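Local coordinates for protein VirX1 (Cyanophage Syn10, PDB 6QGM) that iodinates diverse substrates as a marine viral halogenase, probably one that depends on reduced flavin, at residues A22-C27 / N184-I189; K55-L60 / E170-Y175. All blocks are in the same frame, centred on the assembly; numbering follows the deposited sequence.

Interaction 1 (A22-C27 / N184-I189); sequences ALSKLC and NGVKHI
Ser-24 and Asn-184 carry this contact, which joins the C-terminal end of helix 14-26, the first helix of a Rossmann-type beta-alpha-beta unit, to the turn leading into strand 187-198. Helix 14-26 connects the parallel strands 6-10 and 31-36, and strand 187-198 lies next to 31-36 in the same sheet. The turn is shaped by a Schellman motif that ends helix 169-181: Gly-185, with positive phi, is the C-prime residue, while Val-186 N and Gly-185 N return to the carbonyls of Ala-181 and Leu-182. Asn-184 and Val-186 emerge from it with their CB atoms toward helix 14-26, where Ser-24 has its CA 5.7 Å from that of Asn-184. The side-chain amide of Asn-184 gives its ND2 proton to Ser-24 OG at 3.2 Å. The N-H...O angle of 166° makes the bond nearly straight, and the hydroxyl oxygen lies 2° out of the amide plane. The first torsion of Ser-24 (chi1 76°) places OG between its own N and carbonyl carbon, where it also hydrogen bonds to the backbone oxygen of Ala-21, one turn back. One hydroxyl therefore receives a proton from Asn-184 and gives its own to the helix, two bonds that fix its rotation. Ser-24 is buried and Asn-184 exposed. Beside the polar pair, Asn-184 CB packs on Ser-24 CB, 3.6 Å away. Lys-25 comes near the amide with its backbone N and CB; its chain then leads off to a salt bridge with Asp-61. Buried Val-186 also packs on Ile-32 of strand 31-36, and its CG2 methyl meets Ser-24 CB at 3.6 Å.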
ATOM      1  N   ALA B  22      31.370   7.356  17.051  1.00 59.27           N
ATOM      2  CA  ALA B  22      30.121   8.038  16.619  1.00 59.09           C
ATOM      3  C   ALA B  22      29.493   8.792  17.794  1.00 59.99           C
ATOM      4  O   ALA B  22      29.270  10.002  17.664  1.00 60.51           O
ATOM      5  CB  ALA B  22      29.152   7.042  16.045  1.00 57.97           C
ATOM      6  N   LEU B  23      29.232   8.099  18.903  1.00 60.32           N
ATOM      7  CA  LEU B  23      28.592   8.684  20.110  1.00 61.80           C
ATOM      8  C   LEU B  23      29.479   9.804  20.669  1.00 62.24           C
ATOM      9  O   LEU B  23      28.933  10.879  20.974  1.00 63.89           O
ATOM     10  CB  LEU B  23      28.341   7.578  21.143  1.00 63.18           C
ATOM     11  CG  LEU B  23      27.184   6.620  20.809  1.00 63.99           C
ATOM     12  CD1 LEU B  23      26.924   5.628  21.941  1.00 64.98           C
ATOM     13  CD2 LEU B  23      25.902   7.371  20.490  1.00 63.34           C
ATOM     14  N   SER B  24      30.794   9.577  20.787  1.00 60.78           N
ATOM     15  CA  SER B  24      31.752  10.548  21.389  1.00 61.48           C
ATOM     16  C   SER B  24      31.773  11.855  20.572  1.00 62.05           C
ATOM     17  O   SER B  24      31.896  12.935  21.182  1.00 64.02           O
ATOM     18  CB  SER B  24      33.134   9.955  21.532  1.00 59.89           C
ATOM     19  OG  SER B  24      33.799   9.898  20.279  1.00 58.12           O
ATOM     20  N   LYS B  25      31.632  11.759  19.246  1.00 61.52           N
ATOM     21  CA  LYS B  25      31.749  12.897  18.299  1.00 62.28           C
ATOM     22  C   LYS B  25      30.375  13.549  18.085  1.00 63.18           C
ATOM     23  O   LYS B  25      30.308  14.786  18.199  1.00 66.42           O
ATOM     24  CB  LYS B  25      32.375  12.432  16.981  1.00 61.73           C
ATOM     25  CG  LYS B  25      32.502  13.509  15.918  1.00 65.76           C
ATOM     26  CD  LYS B  25      33.715  13.381  15.041  1.00 68.54           C
ATOM     27  CE  LYS B  25      33.810  14.488  14.003  1.00 72.04           C
ATOM     28  NZ  LYS B  25      32.614  14.537  13.125  1.00 72.83           N
ATOM     29  N   LEU B  26      29.322  12.769  17.803  1.00 61.16           N
ATOM     30  CA  LEU B  26      27.980  13.286  17.407  1.00 60.44           C
ATOM     31  C   LEU B  26      27.076  13.505  18.635  1.00 62.55           C
ATOM     32  O   LEU B  26      26.029  14.152  18.474  1.00 63.08           O
ATOM     33  CB  LEU B  26      27.339  12.311  16.417  1.00 58.59           C
ATOM     34  CG  LEU B  26      28.177  11.958  15.186  1.00 57.86           C
ATOM     35  CD1 LEU B  26      27.517  10.884  14.346  1.00 56.14           C
ATOM     36  CD2 LEU B  26      28.427  13.182  14.339  1.00 59.50           C
ATOM     37  N   CYS B  27      27.432  12.981  19.812  1.00 64.37           N
ATOM     38  CA  CYS B  27      26.632  13.098  21.067  1.00 64.17           C
ATOM     39  C   CYS B  27      27.555  13.512  22.209  1.00 65.22           C
ATOM     40  O   CYS B  27      27.708  12.787  23.198  1.00 61.00           O
ATOM     41  CB  CYS B  27      25.902  11.795  21.384  1.00 63.41           C
ATOM     42  SG  CYS B  27      24.867  11.187  20.015  1.00 62.12           S
ATOM     43  N   ASN B 184      38.211  12.012  22.562  1.00 61.76           N
ATOM     44  CA  ASN B 184      36.890  12.587  22.956  1.00 61.59           C
ATOM     45  C   ASN B 184      36.446  12.078  24.339  1.00 61.69           C
ATOM     46  O   ASN B 184      35.303  12.345  24.720  1.00 63.23           O
ATOM     47  CB  ASN B 184      35.809  12.286  21.917  1.00 61.87           C
ATOM     48  CG  ASN B 184      36.027  13.018  20.612  1.00 63.10           C
ATOM     49  OD1 ASN B 184      36.752  14.015  20.568  1.00 64.56           O
ATOM     50  ND2 ASN B 184      35.399  12.535  19.547  1.00 63.24           N
ATOM     51  N   GLY B 185      37.315  11.383  25.071  1.00 62.20           N
ATOM     52  CA  GLY B 185      37.119  11.067  26.497  1.00 61.60           C
ATOM     53  C   GLY B 185      36.338   9.785  26.718  1.00 61.01           C
ATOM     54  O   GLY B 185      35.856   9.585  27.847  1.00 60.40           O
ATOM     55  N   VAL B 186      36.215   8.919  25.709  1.00 60.86           N
ATOM     56  CA  VAL B 186      35.647   7.557  25.926  1.00 61.22           C
ATOM     57  C   VAL B 186      36.565   6.850  26.926  1.00 62.29           C
ATOM     58  O   VAL B 186      37.785   6.805  26.675  1.00 62.00           O
ATOM     59  CB  VAL B 186      35.486   6.740  24.626  1.00 60.22           C
ATOM     60  CG1 VAL B 186      34.985   5.330  24.901  1.00 59.34           C
ATOM     61  CG2 VAL B 186      34.551   7.424  23.649  1.00 60.95           C
ATOM     62  N   LYS B 187      35.986   6.358  28.024  1.00 62.96           N
ATOM     63  CA  LYS B 187      36.698   5.641  29.115  1.00 64.98           C
ATOM     64  C   LYS B 187      36.865   4.174  28.721  1.00 61.92           C
ATOM     65  O   LYS B 187      35.865   3.468  28.644  1.00 60.15           O
ATOM     66  CB  LYS B 187      35.918   5.793  30.417  1.00 68.26           C
ATOM     67  CG  LYS B 187      36.763   5.751  31.671  1.00 71.07           C
ATOM     68  CD  LYS B 187      35.865   5.951  32.867  1.00 72.60           C
ATOM     69  CE  LYS B 187      34.930   4.771  33.083  1.00 74.31           C
ATOM     70  NZ  LYS B 187      33.492   5.143  33.185  1.00 74.13           N
ATOM     71  N   HIS B 188      38.093   3.761  28.443  1.00 63.21           N
ATOM     72  CA  HIS B 188      38.481   2.372  28.096  1.00 64.31           C
ATOM     73  C   HIS B 188      38.596   1.564  29.383  1.00 63.01           C
ATOM     74  O   HIS B 188      39.433   1.926  30.196  1.00 62.39           O
ATOM     75  CB  HIS B 188      39.800   2.383  27.327  1.00 65.08           C
ATOM     76  CG  HIS B 188      40.098   1.125  26.604  1.00 65.91           C
ATOM     77  ND1 HIS B 188      41.382   0.777  26.261  1.00 70.34           N
ATOM     78  CD2 HIS B 188      39.303   0.123  26.187  1.00 67.44           C
ATOM     79  CE1 HIS B 188      41.363  -0.388  25.648  1.00 72.16           C
ATOM     80  NE2 HIS B 188      40.095  -0.808  25.583  1.00 70.30           N
ATOM     81  N   ILE B 189      37.757   0.542  29.553  1.00 64.19           N
ATOM     82  CA  ILE B 189      37.728  -0.341  30.757  1.00 67.42           C
ATOM     83  C   ILE B 189      38.089  -1.769  30.333  1.00 69.02           C
ATOM     84  O   ILE B 189      37.311  -2.374  29.564  1.00 69.86           O
ATOM     85  CB  ILE B 189      36.358  -0.274  31.458  1.00 65.74           C
ATOM     86  CG1 ILE B 189      36.080   1.137  31.988  1.00 64.29           C
ATOM     87  CG2 ILE B 189      36.259  -1.335  32.548  1.00 67.44           C
ATOM     88  CD1 ILE B 189      34.681   1.319  32.502  1.00 64.44           C
TER

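Interaction 2 (K55-L60 / E170-Y175); sequences KFLHLL and ELFGQY
A small aromatic core between helix 52-59 and helix 169-181 brings Phe-56 and Leu-57 from the first helix against Phe-172 from the second. The helices face each other at a distance: the nearest CA pair, Leu-57 and Phe-172, is 11.3 Å apart, and only 95 Å² is buried in total, so long side chains do the bridging. Phe-172 has the most surface buried of the three, 49 Å². Its ring is carried out from the helix with CG anti to the backbone N (chi1 -177°), which brings CZ out to Phe-56 and Leu-57. Phe-172 CZ lies 4.3 Å from Phe-56 CE2, and that carbon arrives at the edge of the Phe-172 ring, close to its plane. The same CZ is 4.2 Å from Leu-57 CD2, a methyl that meets the ring obliquely. Phe-56 CE2 and Leu-57 CD2 are themselves 5.5 Å apart, so CZ touches two separate groups. Leu-57 gets there although its CB does not point at helix 169-181: chi1 (-72°) sets CG anti to the carbonyl carbon, and from CG the CD2 methyl comes to Phe-172 CZ. Just past the end of helix 52-59, Leu-60 CG lies 4.2 Å above one face of the Phe-56 ring, displaced toward its rim. The surroundings continue the same chemistry. Met-18 of helix 14-26 touches both phenylalanines, while Phe-172 meets Trp-67 edge-to-face and Phe-53 with the ring planes at about 55°. All three touching residues are buried and no hydrogen bond or charge crosses between the two segments, which implies a contact held by exclusion of water and dispersion among aromatic and aliphatic groups, with no directional bond setting its alignment.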
ATOM      1  N   LYS B  55      28.357   7.456   4.317  1.00 59.27           N
ATOM      2  CA  LYS B  55      27.592   8.364   5.213  1.00 60.26           C
ATOM      3  C   LYS B  55      28.242   8.360   6.603  1.00 58.19           C
ATOM      4  O   LYS B  55      28.400   9.452   7.184  1.00 59.56           O
ATOM      5  CB  LYS B  55      26.133   7.912   5.350  1.00 61.52           C
ATOM      6  CG  LYS B  55      25.201   8.815   6.139  1.00 62.48           C
ATOM      7  CD  LYS B  55      24.096   8.047   6.823  1.00 63.41           C
ATOM      8  CE  LYS B  55      22.990   8.979   7.246  1.00 67.02           C
ATOM      9  NZ  LYS B  55      21.695   8.268   7.353  1.00 69.29           N
ATOM     10  N   PHE B  56      28.582   7.174   7.119  1.00 55.53           N
ATOM     11  CA  PHE B  56      29.248   6.997   8.431  1.00 54.01           C
ATOM     12  C   PHE B  56      30.571   7.768   8.397  1.00 56.49           C
ATOM     13  O   PHE B  56      30.814   8.617   9.284  1.00 58.40           O
ATOM     14  CB  PHE B  56      29.433   5.509   8.758  1.00 52.06           C
ATOM     15  CG  PHE B  56      30.073   5.244  10.094  1.00 49.32           C
ATOM     16  CD1 PHE B  56      29.305   5.206  11.246  1.00 48.30           C
ATOM     17  CD2 PHE B  56      31.448   5.074  10.208  1.00 49.24           C
ATOM     18  CE1 PHE B  56      29.902   5.025  12.484  1.00 48.22           C
ATOM     19  CE2 PHE B  56      32.039   4.867  11.445  1.00 48.62           C
ATOM     20  CZ  PHE B  56      31.264   4.845  12.580  1.00 47.80           C
ATOM     21  N   LEU B  57      31.400   7.508   7.386  1.00 58.84           N
ATOM     22  CA  LEU B  57      32.733   8.157   7.252  1.00 62.09           C
ATOM     23  C   LEU B  57      32.564   9.683   7.209  1.00 65.78           C
ATOM     24  O   LEU B  57      33.319  10.385   7.918  1.00 68.70           O
ATOM     25  CB  LEU B  57      33.417   7.620   5.995  1.00 61.89           C
ATOM     26  CG  LEU B  57      33.907   6.178   6.095  1.00 60.53           C
ATOM     27  CD1 LEU B  57      34.240   5.638   4.710  1.00 61.68           C
ATOM     28  CD2 LEU B  57      35.093   6.083   7.053  1.00 59.19           C
ATOM     29  N   HIS B  58      31.587  10.169   6.435  1.00 66.95           N
ATOM     30  CA  HIS B  58      31.318  11.620   6.238  1.00 68.76           C
ATOM     31  C   HIS B  58      30.867  12.239   7.571  1.00 68.95           C
ATOM     32  O   HIS B  58      31.347  13.346   7.893  1.00 68.33           O
ATOM     33  CB  HIS B  58      30.356  11.815   5.044  1.00 70.11           C
ATOM     34  CG  HIS B  58      31.056  11.898   3.724  1.00 70.30           C
ATOM     35  ND1 HIS B  58      31.549  13.094   3.232  1.00 71.78           N
ATOM     36  CD2 HIS B  58      31.365  10.963   2.795  1.00 69.68           C
ATOM     37  CE1 HIS B  58      32.129  12.892   2.063  1.00 71.75           C
ATOM     38  NE2 HIS B  58      32.022  11.594   1.773  1.00 71.50           N
ATOM     39  N   LEU B  59      30.028  11.529   8.333  1.00 69.99           N
ATOM     40  CA  LEU B  59      29.527  11.969   9.667  1.00 70.55           C
ATOM     41  C   LEU B  59      30.693  12.106  10.654  1.00 69.02           C
ATOM     42  O   LEU B  59      30.584  12.957  11.552  1.00 71.22           O
ATOM     43  CB  LEU B  59      28.494  10.962  10.197  1.00 70.89           C
ATOM     44  CG  LEU B  59      27.088  11.061   9.616  1.00 73.25           C
ATOM     45  CD1 LEU B  59      26.305   9.790   9.907  1.00 71.71           C
ATOM     46  CD2 LEU B  59      26.359  12.282  10.169  1.00 75.52           C
ATOM     47  N   LEU B  60      31.756  11.309  10.496  1.00 66.82           N
ATOM     48  CA  LEU B  60      32.938  11.321  11.406  1.00 67.33           C
ATOM     49  C   LEU B  60      34.085  12.147  10.813  1.00 70.39           C
ATOM     50  O   LEU B  60      35.144  12.188  11.476  1.00 69.92           O
ATOM     51  CB  LEU B  60      33.401   9.884  11.672  1.00 65.48           C
ATOM     52  CG  LEU B  60      32.434   9.015  12.475  1.00 65.98           C
ATOM     53  CD1 LEU B  60      33.120   7.742  12.928  1.00 64.72           C
ATOM     54  CD2 LEU B  60      31.885   9.754  13.687  1.00 68.82           C
ATOM     55  N   GLU B 170      39.100  -4.912  12.449  1.00 65.12           N
ATOM     56  CA  GLU B 170      39.706  -4.773  13.801  1.00 67.79           C
ATOM     57  C   GLU B 170      40.611  -3.539  13.795  1.00 66.98           C
ATOM     58  O   GLU B 170      40.526  -2.728  14.740  1.00 68.22           O
ATOM     59  CB  GLU B 170      40.449  -6.043  14.222  1.00 74.40           C
ATOM     60  CG  GLU B 170      40.873  -6.029  15.693  1.00 81.81           C
ATOM     61  CD  GLU B 170      40.941  -7.372  16.425  1.00 91.25           C
ATOM     62  OE1 GLU B 170      42.002  -7.677  17.066  1.00 96.40           O
ATOM     63  OE2 GLU B 170      39.928  -8.114  16.383  1.00 95.70           O
ATOM     64  N   LEU B 171      41.431  -3.387  12.753  1.00 64.68           N
ATOM     65  CA  LEU B 171      42.343  -2.224  12.595  1.00 64.39           C
ATOM     66  C   LEU B 171      41.522  -0.950  12.393  1.00 61.61           C
ATOM     67  O   LEU B 171      41.953   0.104  12.889  1.00 63.38           O
ATOM     68  CB  LEU B 171      43.307  -2.472  11.430  1.00 63.97           C
ATOM     69  CG  LEU B 171      44.339  -3.580  11.650  1.00 62.90           C
ATOM     70  CD1 LEU B 171      45.392  -3.493  10.569  1.00 61.97           C
ATOM     71  CD2 LEU B 171      44.977  -3.508  13.036  1.00 63.12           C
ATOM     72  N   PHE B 172      40.380  -1.039  11.719  1.00 59.07           N
ATOM     73  CA  PHE B 172      39.460   0.108  11.531  1.00 60.64           C
ATOM     74  C   PHE B 172      38.985   0.581  12.904  1.00 61.37           C
ATOM     75  O   PHE B 172      38.988   1.817  13.160  1.00 64.82           O
ATOM     76  CB  PHE B 172      38.278  -0.235  10.619  1.00 58.75           C
ATOM     77  CG  PHE B 172      37.377   0.945  10.376  1.00 59.26           C
ATOM     78  CD1 PHE B 172      37.837   2.057   9.682  1.00 62.80           C
ATOM     79  CD2 PHE B 172      36.089   0.974  10.876  1.00 59.57           C
ATOM     80  CE1 PHE B 172      37.027   3.165   9.482  1.00 62.93           C
ATOM     81  CE2 PHE B 172      35.273   2.075  10.641  1.00 61.75           C
ATOM     82  CZ  PHE B 172      35.736   3.160   9.943  1.00 62.22           C
ATOM     83  N   GLY B 173      38.577  -0.371  13.752  1.00 60.50           N
ATOM     84  CA  GLY B 173      38.193  -0.097  15.144  1.00 61.16           C
ATOM     85  C   GLY B 173      39.334   0.559  15.902  1.00 61.13           C
ATOM     86  O   GLY B 173      39.088   1.564  16.585  1.00 60.19           O
ATOM     87  N   GLN B 174      40.538   0.002  15.790  1.00 61.66           N
ATOM     88  CA  GLN B 174      41.760   0.513  16.459  1.00 62.82           C
ATOM     89  C   GLN B 174      42.005   1.959  16.026  1.00 61.14           C
ATOM     90  O   GLN B 174      42.475   2.740  16.862  1.00 61.50           O
ATOM     91  CB  GLN B 174      42.962  -0.396  16.169  1.00 64.29           C
ATOM     92  CG  GLN B 174      42.895  -1.722  16.907  1.00 64.56           C
ATOM     93  CD  GLN B 174      42.742  -1.511  18.394  1.00 66.29           C
ATOM     94  OE1 GLN B 174      41.644  -1.594  18.937  1.00 69.37           O
ATOM     95  NE2 GLN B 174      43.835  -1.199  19.062  1.00 65.74           N
ATOM     96  N   TYR B 175      41.686   2.313  14.782  1.00 60.22           N
ATOM     97  CA  TYR B 175      41.877   3.688  14.265  1.00 60.38           C
ATOM     98  C   TYR B 175      40.886   4.619  14.973  1.00 61.26           C
ATOM     99  O   TYR B 175      41.328   5.635  15.570  1.00 65.84           O
ATOM    100  CB  TYR B 175      41.738   3.724  12.748  1.00 58.50           C
ATOM    101  CG  TYR B 175      42.059   5.067  12.142  1.00 58.88           C
ATOM    102  CD1 TYR B 175      43.360   5.450  11.877  1.00 59.64           C
ATOM    103  CD2 TYR B 175      41.045   5.967  11.849  1.00 58.69           C
ATOM    104  CE1 TYR B 175      43.647   6.693  11.341  1.00 61.08           C
ATOM    105  CE2 TYR B 175      41.311   7.206  11.299  1.00 59.75           C
ATOM    106  CZ  TYR B 175      42.615   7.566  11.035  1.00 61.36           C
ATOM    107  OH  TYR B 175      42.877   8.785  10.486  1.00 64.49           O
TER

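From the N terminus, the chain passes through strand 6-10 and helix 14-26, whose C-terminal end is the first half of interaction 1, then through strand 31-36 to helix 52-59, the first half of interaction 2. Helix 169-181 comes back to close the 110-residue span of interaction 2, and the turn after it closes the wider 157-residue span of interaction 1, so the shorter loop sits within the longer one. Their centres are 13 Å apart and they touch directly: Lys-25 NZ approaches Leu-59 O in a weak hydrogen bond. Helices 14-26, 52-59 and 169-181 thereby pack together beside the Rossmann-type sheet, which strand 187-198 then joins.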